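Local coordinates for cysteine protease-like VirA (Shigella flexneri, PDB 3EB8), which is a secreted virulence effector that promotes bacterial entry into epithelial cells and later spread, although its proposed protease action on alpha-tubulin is disputed, at residues 26-31 and 36-41; 161-166 and 216-221; 171-176 and 230-235. All blocks are in the same frame, centred on the assembly; numbering follows the deposited sequence.

Overall arrangement
Contact 1 stands by itself, in the N-terminal five-stranded antiparallel sheet, where the loop after strand 24-25 is tied to strand 35-41. Contacts 2 and 3 belong to the larger body of mixed sheet and helices, and their centres lie about 32 Å and 35 Å from that of contact 1. They are close neighbours of each other: centres about 13 Å apart, nearest atoms about 5 Å, without touching. Along the chain these two interlock, since strand 163-164 leads into helix 167-176, and helix 210-221 into helix 226-234. The second segments of both contacts, 216-221 and 230-235, fall in the tubulin-binding region, residues 182-273.

Contact 1: residues 26-31 and 36-41; sequences SLSQDK and FAHANI
Ser26 N donates to Phe36 O across 2.9 Å with an N-H...O angle of 159°, a single backbone bond that follows directly on the short strand 24-25 and comes from above the carbonyl plane, and the CA atoms of Ser26 and Ala37 are 4.7 Å apart. The side chain of Ser26 then bends toward the strand. Its OG, set anti to the carbonyl carbon (chi1 -64°), lies at the edge of the His38 imidazole and accepts a hydrogen bond from ND1 at 2.9 Å. That bond is flat: OG sits only 3° out of the ring plane. It also lies 3.2 Å from Ala37 C, held closely against the strand backbone. The same hydroxyl is hydrogen-bonded to Glu35 just before the strand segment. Toward strand 24-25, the His38 backbone bonds to Ser24; on the opposite edge of the strand, Phe36 and Ala37 both face Leu48 of strand 44-51, a classic beta bulge. With ND1 donating to OG, the hydroxyl proton is left to point to Glu35 OE2, and the carboxylate would probably strengthen the His38 bond by polarising the serine between them.

Contact 2: residues 161-166 and 216-221; sequences NNIEIP and KLLFTS
Ile163 and Ile165, on the second arm of a tight beta hairpin (strands 157-160 and 163-164) and just past it, pack against Leu218 and Phe219 of helix 210-221. Asn161 and Asn162 form the turn, both with positive phi, close to a type I' turn. Ile163 uses both its branches. With chi1 at -60°, CG2 stands anti to the backbone N and approaches the edge of the Phe219 ring, near its plane, 3.7 Å from CZ. The other branch carries CD1 on to Leu218, whose CD2 it meets tip to tip, also at 3.7 Å. From Ile165, CG1 and CD1 come obliquely to Phe219 CE2, each at 3.6 Å. The two isoleucines share CZ, Ile163 extending toward CE1 and Ile165 toward CE2, so the tip of the ring sits in the angle between them, and the packing across the contact is wholly apolar. On the helix, Lys216 O takes two bonds from Thr220: its N at 2.9 Å and its OG1 at 2.7 Å, from opposite faces of the carbonyl plane. Around the contact, Phe160 of strand 157-160 touches both Leu218 and Phe219, and Phe205, in the loop after helix 194-204, touches both Phe219 and Pro166. Pro166 is the N-cap of helix 167-176, while Thr220 turns to Tyr194, Val197 and Ile201 of helix 194-204.

Contact 3: residues 171-176 and 230-235; sequences ADLINE and SALTSA
Leu173 and Leu232 reach out from facing helices and meet tip to tip, CD2 to CD2, at 3.9 Å. Both leucines adopt the same shape: CG is anti to the backbone N, which sends one methyl of each across the gap. One residue further along each helix, Ile174 and Thr233 make a second meeting of a different kind. Here the side chains pass at a slant, with Ile174 CD1 4.0 Å from Thr233 CG2. The CB of Ile174 does not head for the other helix, and it is CD1, at the end of CG1, that closes the distance.

The contact is helix-to-helix packing, joining helix 167-176 to helix 226-234, whose segment 230-235 belongs to the tubulin-binding region. Backbones stay well separated, the nearest CA atoms, those of Ile174 and Thr233, lying 8.7 Å apart, and the two methyl pairs bridge them. A third helix, 140-149, closes over the Ile174 and Thr233 pair: Ile144 touches both, and Trp141 packs on Thr233.

Thr233 shows its methyl and hydroxyl to different neighbours. With chi1 at 60°, OG1 is placed between the backbone N and the carbonyl carbon and hydrogen-bonds to Ile229 O one turn back in its own helix, which leaves CG2 to face Ile174. The polar group is thereby satisfied inside a buried, apolar interface. Away from these methyls, Ala231 and Ala235 rest on strand 300-312, through Val302, and the hydroxyl of Ser234 is hydrogen-bonded to Tyr325 OH.

Contact 1: residues 26-31 and 36-41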
loop_
_atom_site.group_PDB
_atom_site.type_symbol
_atom_site.label_atom_id
_atom_site.label_comp_id
_atom_site.label_asym_id
_atom_site.label_seq_id
_atom_site.Cartn_x
_atom_site.Cartn_y
_atom_site.Cartn_z
ATOM N N SER A 26 15.776 -4.101 5.981
ATOM C CA SER A 26 17.210 -3.907 5.896
ATOM C C SER A 26 17.667 -3.906 4.435
ATOM O O SER A 26 17.711 -4.950 3.787
ATOM C CB SER A 26 17.923 -4.979 6.709
ATOM O OG SER A 26 17.593 -4.827 8.078
ATOM N N LEU A 27 17.968 -2.724 3.908
ATOM C CA LEU A 27 18.438 -2.598 2.534
ATOM C C LEU A 27 19.936 -2.393 2.605
ATOM O O LEU A 27 20.678 -2.747 1.692
ATOM C CB LEU A 27 17.791 -1.393 1.864
ATOM C CG LEU A 27 16.305 -1.169 2.154
ATOM C CD1 LEU A 27 15.866 0.206 1.643
ATOM C CD2 LEU A 27 15.445 -2.287 1.563
ATOM N N SER A 28 20.346 -1.800 3.719
ATOM C CA SER A 28 21.735 -1.609 4.089
ATOM C C SER A 28 22.619 -2.662 3.428
ATOM O O SER A 28 22.217 -3.817 3.282
ATOM C CB SER A 28 21.847 -1.701 5.618
ATOM O OG SER A 28 20.558 -1.662 6.247
ATOM N N GLN A 29 23.819 -2.264 3.023
ATOM C CA GLN A 29 24.771 -3.211 2.459
ATOM C C GLN A 29 25.557 -3.908 3.564
ATOM O O GLN A 29 26.219 -4.926 3.332
ATOM C CB GLN A 29 25.722 -2.520 1.473
ATOM C CG GLN A 29 25.192 -2.441 0.043
ATOM C CD GLN A 29 26.293 -2.187 -0.987
ATOM O OE1 GLN A 29 26.577 -3.042 -1.830
ATOM N NE2 GLN A 29 26.920 -1.014 -0.916
ATOM N N ASP A 30 25.474 -3.363 4.772
ATOM C CA ASP A 30 26.231 -3.904 5.896
ATOM C C ASP A 30 25.295 -4.521 6.941
ATOM O O ASP A 30 25.464 -4.336 8.145
ATOM C CB ASP A 30 27.140 -2.828 6.516
ATOM C CG ASP A 30 26.388 -1.545 6.836
ATOM O OD1 ASP A 30 25.136 -1.597 6.914
ATOM O OD2 ASP A 30 27.041 -0.489 6.998
ATOM N N LYS A 31 24.306 -5.257 6.464
ATOM C CA LYS A 31 23.412 -6.004 7.335
ATOM C C LYS A 31 23.974 -7.403 7.545
ATOM O O LYS A 31 24.842 -7.851 6.793
ATOM C CB LYS A 31 22.025 -6.091 6.691
ATOM C CG LYS A 31 22.018 -6.786 5.338
ATOM C CD LYS A 31 20.949 -6.197 4.438
ATOM C CE LYS A 31 20.727 -7.043 3.201
ATOM N NZ LYS A 31 19.962 -8.282 3.537
ATOM N N PHE A 36 16.612 -9.230 7.059
ATOM C CA PHE A 36 15.568 -8.585 6.285
ATOM C C PHE A 36 14.957 -7.415 7.044
ATOM O O PHE A 36 14.302 -6.563 6.447
ATOM C CB PHE A 36 14.484 -9.591 5.881
ATOM C CG PHE A 36 13.722 -10.154 7.041
ATOM C CD1 PHE A 36 12.586 -9.516 7.515
ATOM C CD2 PHE A 36 14.142 -11.312 7.660
ATOM C CE1 PHE A 36 11.886 -10.016 8.579
ATOM C CE2 PHE A 36 13.437 -11.823 8.731
ATOM C CZ PHE A 36 12.306 -11.171 9.188
ATOM N N ALA A 37 15.166 -7.364 8.355
ATOM C CA ALA A 37 14.699 -6.224 9.140
ATOM C C ALA A 37 15.605 -5.902 10.321
ATOM O O ALA A 37 16.355 -6.746 10.800
ATOM C CB ALA A 37 13.288 -6.436 9.608
ATOM N N HIS A 38 15.525 -4.664 10.788
ATOM C CA HIS A 38 16.312 -4.235 11.931
ATOM C C HIS A 38 15.563 -3.202 12.750
ATOM O O HIS A 38 14.712 -2.476 12.242
ATOM C CB HIS A 38 17.616 -3.602 11.472
ATOM C CG HIS A 38 17.412 -2.322 10.732
ATOM N ND1 HIS A 38 17.266 -2.272 9.366
ATOM C CD2 HIS A 38 17.286 -1.052 11.175
ATOM C CE1 HIS A 38 17.083 -1.018 8.996
ATOM N NE2 HIS A 38 17.091 -0.259 10.073
ATOM N N ALA A 39 15.904 -3.134 14.026
ATOM C CA ALA A 39 15.392 -2.098 14.902
ATOM C C ALA A 39 16.544 -1.622 15.759
ATOM O O ALA A 39 17.267 -2.405 16.353
ATOM C CB ALA A 39 14.264 -2.626 15.762
ATOM N N ASN A 40 16.746 -0.321 15.780
ATOM C CA ASN A 40 17.811 0.253 16.577
ATOM C C ASN A 40 17.149 1.135 17.604
ATOM O O ASN A 40 16.619 2.202 17.282
ATOM C CB ASN A 40 18.785 1.052 15.702
ATOM C CG ASN A 40 19.370 0.214 14.564
ATOM O OD1 ASN A 40 19.656 -0.966 14.745
ATOM N ND2 ASN A 40 19.541 0.823 13.388
ATOM N N ILE A 41 17.152 0.660 18.843
ATOM C CA ILE A 41 16.577 1.410 19.946
ATOM C C ILE A 41 17.609 1.751 21.012
ATOM O O ILE A 41 18.039 0.900 21.781
ATOM C CB ILE A 41 15.364 0.676 20.550
ATOM C CG1 ILE A 41 14.246 0.611 19.488
ATOM C CG2 ILE A 41 14.898 1.376 21.848
ATOM C CD1 ILE A 41 13.393 -0.638 19.545
#

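Contact 2: residues 161-166 and 216-221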
loop_
_atom_site.group_PDB
_atom_site.type_symbol
_atom_site.label_atom_id
_atom_site.label_comp_id
_atom_site.label_asym_id
_atom_site.label_seq_id
_atom_site.Cartn_x
_atom_site.Cartn_y
_atom_site.Cartn_z
ATOM N N ASN A 161 0.848 12.017 5.138
ATOM C CA ASN A 161 1.495 12.018 6.447
ATOM C C ASN A 161 0.578 11.617 7.594
ATOM O O ASN A 161 0.469 12.318 8.590
ATOM C CB ASN A 161 2.167 13.368 6.725
ATOM C CG ASN A 161 3.672 13.320 6.505
ATOM O OD1 ASN A 161 4.400 12.753 7.323
ATOM N ND2 ASN A 161 4.147 13.900 5.392
ATOM N N ASN A 162 -0.087 10.481 7.443
ATOM C CA ASN A 162 -0.932 9.945 8.504
ATOM C C ASN A 162 -2.178 10.766 8.782
ATOM O O ASN A 162 -2.766 10.672 9.858
ATOM C CB ASN A 162 -0.127 9.768 9.787
ATOM C CG ASN A 162 0.677 8.490 9.787
ATOM O OD1 ASN A 162 0.139 7.409 9.541
ATOM N ND2 ASN A 162 1.975 8.604 10.066
ATOM N N ILE A 163 -2.578 11.570 7.806
ATOM C CA ILE A 163 -3.776 12.370 7.933
ATOM C C ILE A 163 -4.776 11.914 6.889
ATOM O O ILE A 163 -4.507 12.015 5.687
ATOM C CB ILE A 163 -3.463 13.850 7.690
ATOM C CG1 ILE A 163 -2.432 14.353 8.703
ATOM C CG2 ILE A 163 -4.732 14.685 7.720
ATOM C CD1 ILE A 163 -1.744 15.652 8.276
ATOM N N GLU A 164 -5.925 11.406 7.325
ATOM C CA GLU A 164 -6.940 11.029 6.354
ATOM C C GLU A 164 -7.437 12.251 5.582
ATOM O O GLU A 164 -7.923 13.219 6.165
ATOM C CB GLU A 164 -8.106 10.270 6.984
ATOM C CG GLU A 164 -9.217 9.973 5.981
ATOM C CD GLU A 164 -10.114 8.801 6.370
ATOM O OE1 GLU A 164 -10.780 8.248 5.467
ATOM O OE2 GLU A 164 -10.156 8.430 7.562
ATOM N N ILE A 165 -7.269 12.211 4.271
ATOM C CA ILE A 165 -7.874 13.196 3.407
ATOM C C ILE A 165 -9.305 12.757 3.109
ATOM O O ILE A 165 -9.545 11.700 2.520
ATOM C CB ILE A 165 -7.094 13.351 2.094
ATOM C CG1 ILE A 165 -5.646 13.729 2.385
ATOM C CG2 ILE A 165 -7.766 14.385 1.192
ATOM C CD1 ILE A 165 -4.834 14.058 1.161
ATOM N N PRO A 166 -10.271 13.566 3.529
ATOM C CA PRO A 166 -11.667 13.176 3.346
ATOM C C PRO A 166 -11.949 12.887 1.875
ATOM O O PRO A 166 -11.537 13.661 1.011
ATOM C CB PRO A 166 -12.434 14.418 3.804
ATOM C CG PRO A 166 -11.495 15.115 4.739
ATOM C CD PRO A 166 -10.118 14.848 4.236
ATOM N N LYS A 216 -5.999 22.677 6.768
ATOM C CA LYS A 216 -6.497 23.456 5.646
ATOM C C LYS A 216 -5.308 24.035 4.897
ATOM O O LYS A 216 -5.272 24.044 3.661
ATOM C CB LYS A 216 -7.406 24.590 6.128
ATOM C CG LYS A 216 -8.715 24.136 6.724
ATOM C CD LYS A 216 -9.742 25.261 6.698
ATOM C CE LYS A 216 -9.105 26.604 7.012
ATOM N NZ LYS A 216 -10.060 27.743 6.862
ATOM N N LEU A 217 -4.337 24.506 5.676
ATOM C CA LEU A 217 -3.152 25.174 5.163
ATOM C C LEU A 217 -2.310 24.169 4.409
ATOM O O LEU A 217 -1.864 24.421 3.291
ATOM C CB LEU A 217 -2.334 25.712 6.325
ATOM C CG LEU A 217 -1.764 27.102 6.141
ATOM C CD1 LEU A 217 -2.905 28.123 6.257
ATOM C CD2 LEU A 217 -0.695 27.328 7.191
ATOM N N LEU A 218 -2.104 23.027 5.048
ATOM C CA LEU A 218 -1.319 21.946 4.494
ATOM C C LEU A 218 -1.869 21.533 3.132
ATOM O O LEU A 218 -1.141 21.505 2.134
ATOM C CB LEU A 218 -1.344 20.762 5.459
ATOM C CG LEU A 218 -0.568 19.507 5.071
ATOM C CD1 LEU A 218 0.849 19.902 4.704
ATOM C CD2 LEU A 218 -0.578 18.508 6.228
ATOM N N PHE A 219 -3.160 21.221 3.085
ATOM C CA PHE A 219 -3.750 20.751 1.842
ATOM C C PHE A 219 -3.888 21.855 0.811
ATOM O O PHE A 219 -4.002 21.578 -0.366
ATOM C CB PHE A 219 -5.092 20.044 2.073
ATOM C CG PHE A 219 -4.973 18.824 2.924
ATOM C CD1 PHE A 219 -5.771 18.655 4.038
ATOM C CD2 PHE A 219 -4.007 17.866 2.643
ATOM C CE1 PHE A 219 -5.636 17.527 4.845
ATOM C CE2 PHE A 219 -3.873 16.734 3.444
ATOM C CZ PHE A 219 -4.693 16.568 4.545
ATOM N N THR A 220 -3.881 23.103 1.251
ATOM C CA THR A 220 -3.930 24.208 0.299
ATOM C C THR A 220 -2.642 24.272 -0.508
ATOM O O THR A 220 -2.662 24.499 -1.713
ATOM C CB THR A 220 -4.176 25.567 0.995
ATOM O OG1 THR A 220 -5.520 25.611 1.489
ATOM C CG2 THR A 220 -3.978 26.710 0.012
ATOM N N SER A 221 -1.525 24.068 0.182
ATOM C CA SER A 221 -0.208 24.067 -0.437
ATOM C C SER A 221 -0.057 22.859 -1.351
ATOM O O SER A 221 0.166 23.007 -2.546
ATOM C CB SER A 221 0.885 24.096 0.634
ATOM O OG SER A 221 2.128 23.673 0.103
#

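Contact 3: residues 171-176 and 230-235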
loop_
_atom_site.group_PDB
_atom_site.type_symbol
_atom_site.label_atom_id
_atom_site.label_comp_id
_atom_site.label_asym_id
_atom_site.label_seq_id
_atom_site.Cartn_x
_atom_site.Cartn_y
_atom_site.Cartn_z
ATOM N N ALA A 171 -12.882 13.887 -4.187
ATOM C CA ALA A 171 -13.821 13.975 -5.302
ATOM C C ALA A 171 -13.955 15.416 -5.802
ATOM O O ALA A 171 -14.016 15.654 -7.002
ATOM C CB ALA A 171 -15.187 13.413 -4.911
ATOM N N ASP A 172 -13.994 16.379 -4.886
ATOM C CA ASP A 172 -14.074 17.778 -5.300
ATOM C C ASP A 172 -12.802 18.214 -6.046
ATOM O O ASP A 172 -12.871 18.947 -7.029
ATOM C CB ASP A 172 -14.327 18.705 -4.106
ATOM C CG ASP A 172 -15.719 18.565 -3.526
ATOM O OD1 ASP A 172 -16.577 17.932 -4.176
ATOM O OD2 ASP A 172 -15.954 19.104 -2.416
ATOM N N LEU A 173 -11.647 17.769 -5.563
ATOM C CA LEU A 173 -10.371 18.069 -6.208
ATOM C C LEU A 173 -10.303 17.458 -7.604
ATOM O O LEU A 173 -10.000 18.134 -8.575
ATOM C CB LEU A 173 -9.209 17.535 -5.363
ATOM C CG LEU A 173 -7.803 17.590 -5.980
ATOM C CD1 LEU A 173 -7.353 19.019 -6.170
ATOM C CD2 LEU A 173 -6.793 16.847 -5.112
ATOM N N ILE A 174 -10.600 16.170 -7.694
ATOM C CA ILE A 174 -10.454 15.444 -8.939
ATOM C C ILE A 174 -11.427 16.015 -9.972
ATOM O O ILE A 174 -11.136 16.083 -11.173
ATOM C CB ILE A 174 -10.626 13.908 -8.702
ATOM C CG1 ILE A 174 -9.432 13.155 -9.273
ATOM C CG2 ILE A 174 -11.977 13.361 -9.219
ATOM C CD1 ILE A 174 -8.128 13.568 -8.637
ATOM N N ASN A 175 -12.570 16.472 -9.484
ATOM C CA ASN A 175 -13.585 17.073 -10.337
ATOM C C ASN A 175 -13.154 18.409 -10.954
ATOM O O ASN A 175 -13.414 18.671 -12.138
ATOM C CB ASN A 175 -14.893 17.254 -9.557
ATOM C CG ASN A 175 -15.833 18.238 -10.223
ATOM O OD1 ASN A 175 -16.066 19.337 -9.708
ATOM N ND2 ASN A 175 -16.355 17.864 -11.391
ATOM N N GLU A 176 -12.517 19.257 -10.143
ATOM C CA GLU A 176 -12.079 20.566 -10.604
ATOM C C GLU A 176 -10.792 20.463 -11.416
ATOM O O GLU A 176 -10.510 21.317 -12.258
ATOM C CB GLU A 176 -11.954 21.555 -9.441
ATOM C CG GLU A 176 -13.277 21.747 -8.691
ATOM C CD GLU A 176 -13.370 23.056 -7.924
ATOM O OE1 GLU A 176 -12.325 23.690 -7.671
ATOM O OE2 GLU A 176 -14.501 23.453 -7.572
ATOM N N SER A 230 0.239 14.504 -9.221
ATOM C CA SER A 230 0.808 13.400 -9.963
ATOM C C SER A 230 0.931 12.179 -9.071
ATOM O O SER A 230 0.613 11.070 -9.497
ATOM C CB SER A 230 2.179 13.798 -10.535
ATOM O OG SER A 230 2.054 14.779 -11.556
ATOM N N ALA A 231 1.375 12.391 -7.832
ATOM C CA ALA A 231 1.551 11.297 -6.872
ATOM C C ALA A 231 0.215 10.655 -6.481
ATOM O O ALA A 231 0.069 9.426 -6.481
ATOM C CB ALA A 231 2.264 11.789 -5.641
ATOM N N LEU A 232 -0.753 11.501 -6.134
ATOM C CA LEU A 232 -2.100 11.050 -5.799
ATOM C C LEU A 232 -2.773 10.271 -6.944
ATOM O O LEU A 232 -3.296 9.164 -6.742
ATOM C CB LEU A 232 -2.961 12.252 -5.426
ATOM C CG LEU A 232 -4.457 12.029 -5.191
ATOM C CD1 LEU A 232 -4.710 11.016 -4.063
ATOM C CD2 LEU A 232 -5.146 13.357 -4.900
ATOM N N THR A 233 -2.762 10.846 -8.147
ATOM C CA THR A 233 -3.465 10.223 -9.272
ATOM C C THR A 233 -2.763 8.960 -9.742
ATOM O O THR A 233 -3.396 7.957 -10.019
ATOM C CB THR A 233 -3.701 11.202 -10.460
ATOM O OG1 THR A 233 -2.452 11.685 -10.970
ATOM C CG2 THR A 233 -4.549 12.386 -10.008
ATOM N N SER A 234 -1.443 8.998 -9.795
ATOM C CA SER A 234 -0.704 7.839 -10.260
ATOM C C SER A 234 -1.014 6.601 -9.430
ATOM O O SER A 234 -0.918 5.476 -9.940
ATOM C CB SER A 234 0.795 8.113 -10.222
ATOM O OG SER A 234 1.287 8.093 -8.900
ATOM N N ALA A 235 -1.365 6.812 -8.161
ATOM C CA ALA A 235 -1.574 5.718 -7.212
ATOM C C ALA A 235 -2.735 4.811 -7.613
ATOM O O ALA A 235 -2.822 3.675 -7.159
ATOM C CB ALA A 235 -1.786 6.248 -5.779
#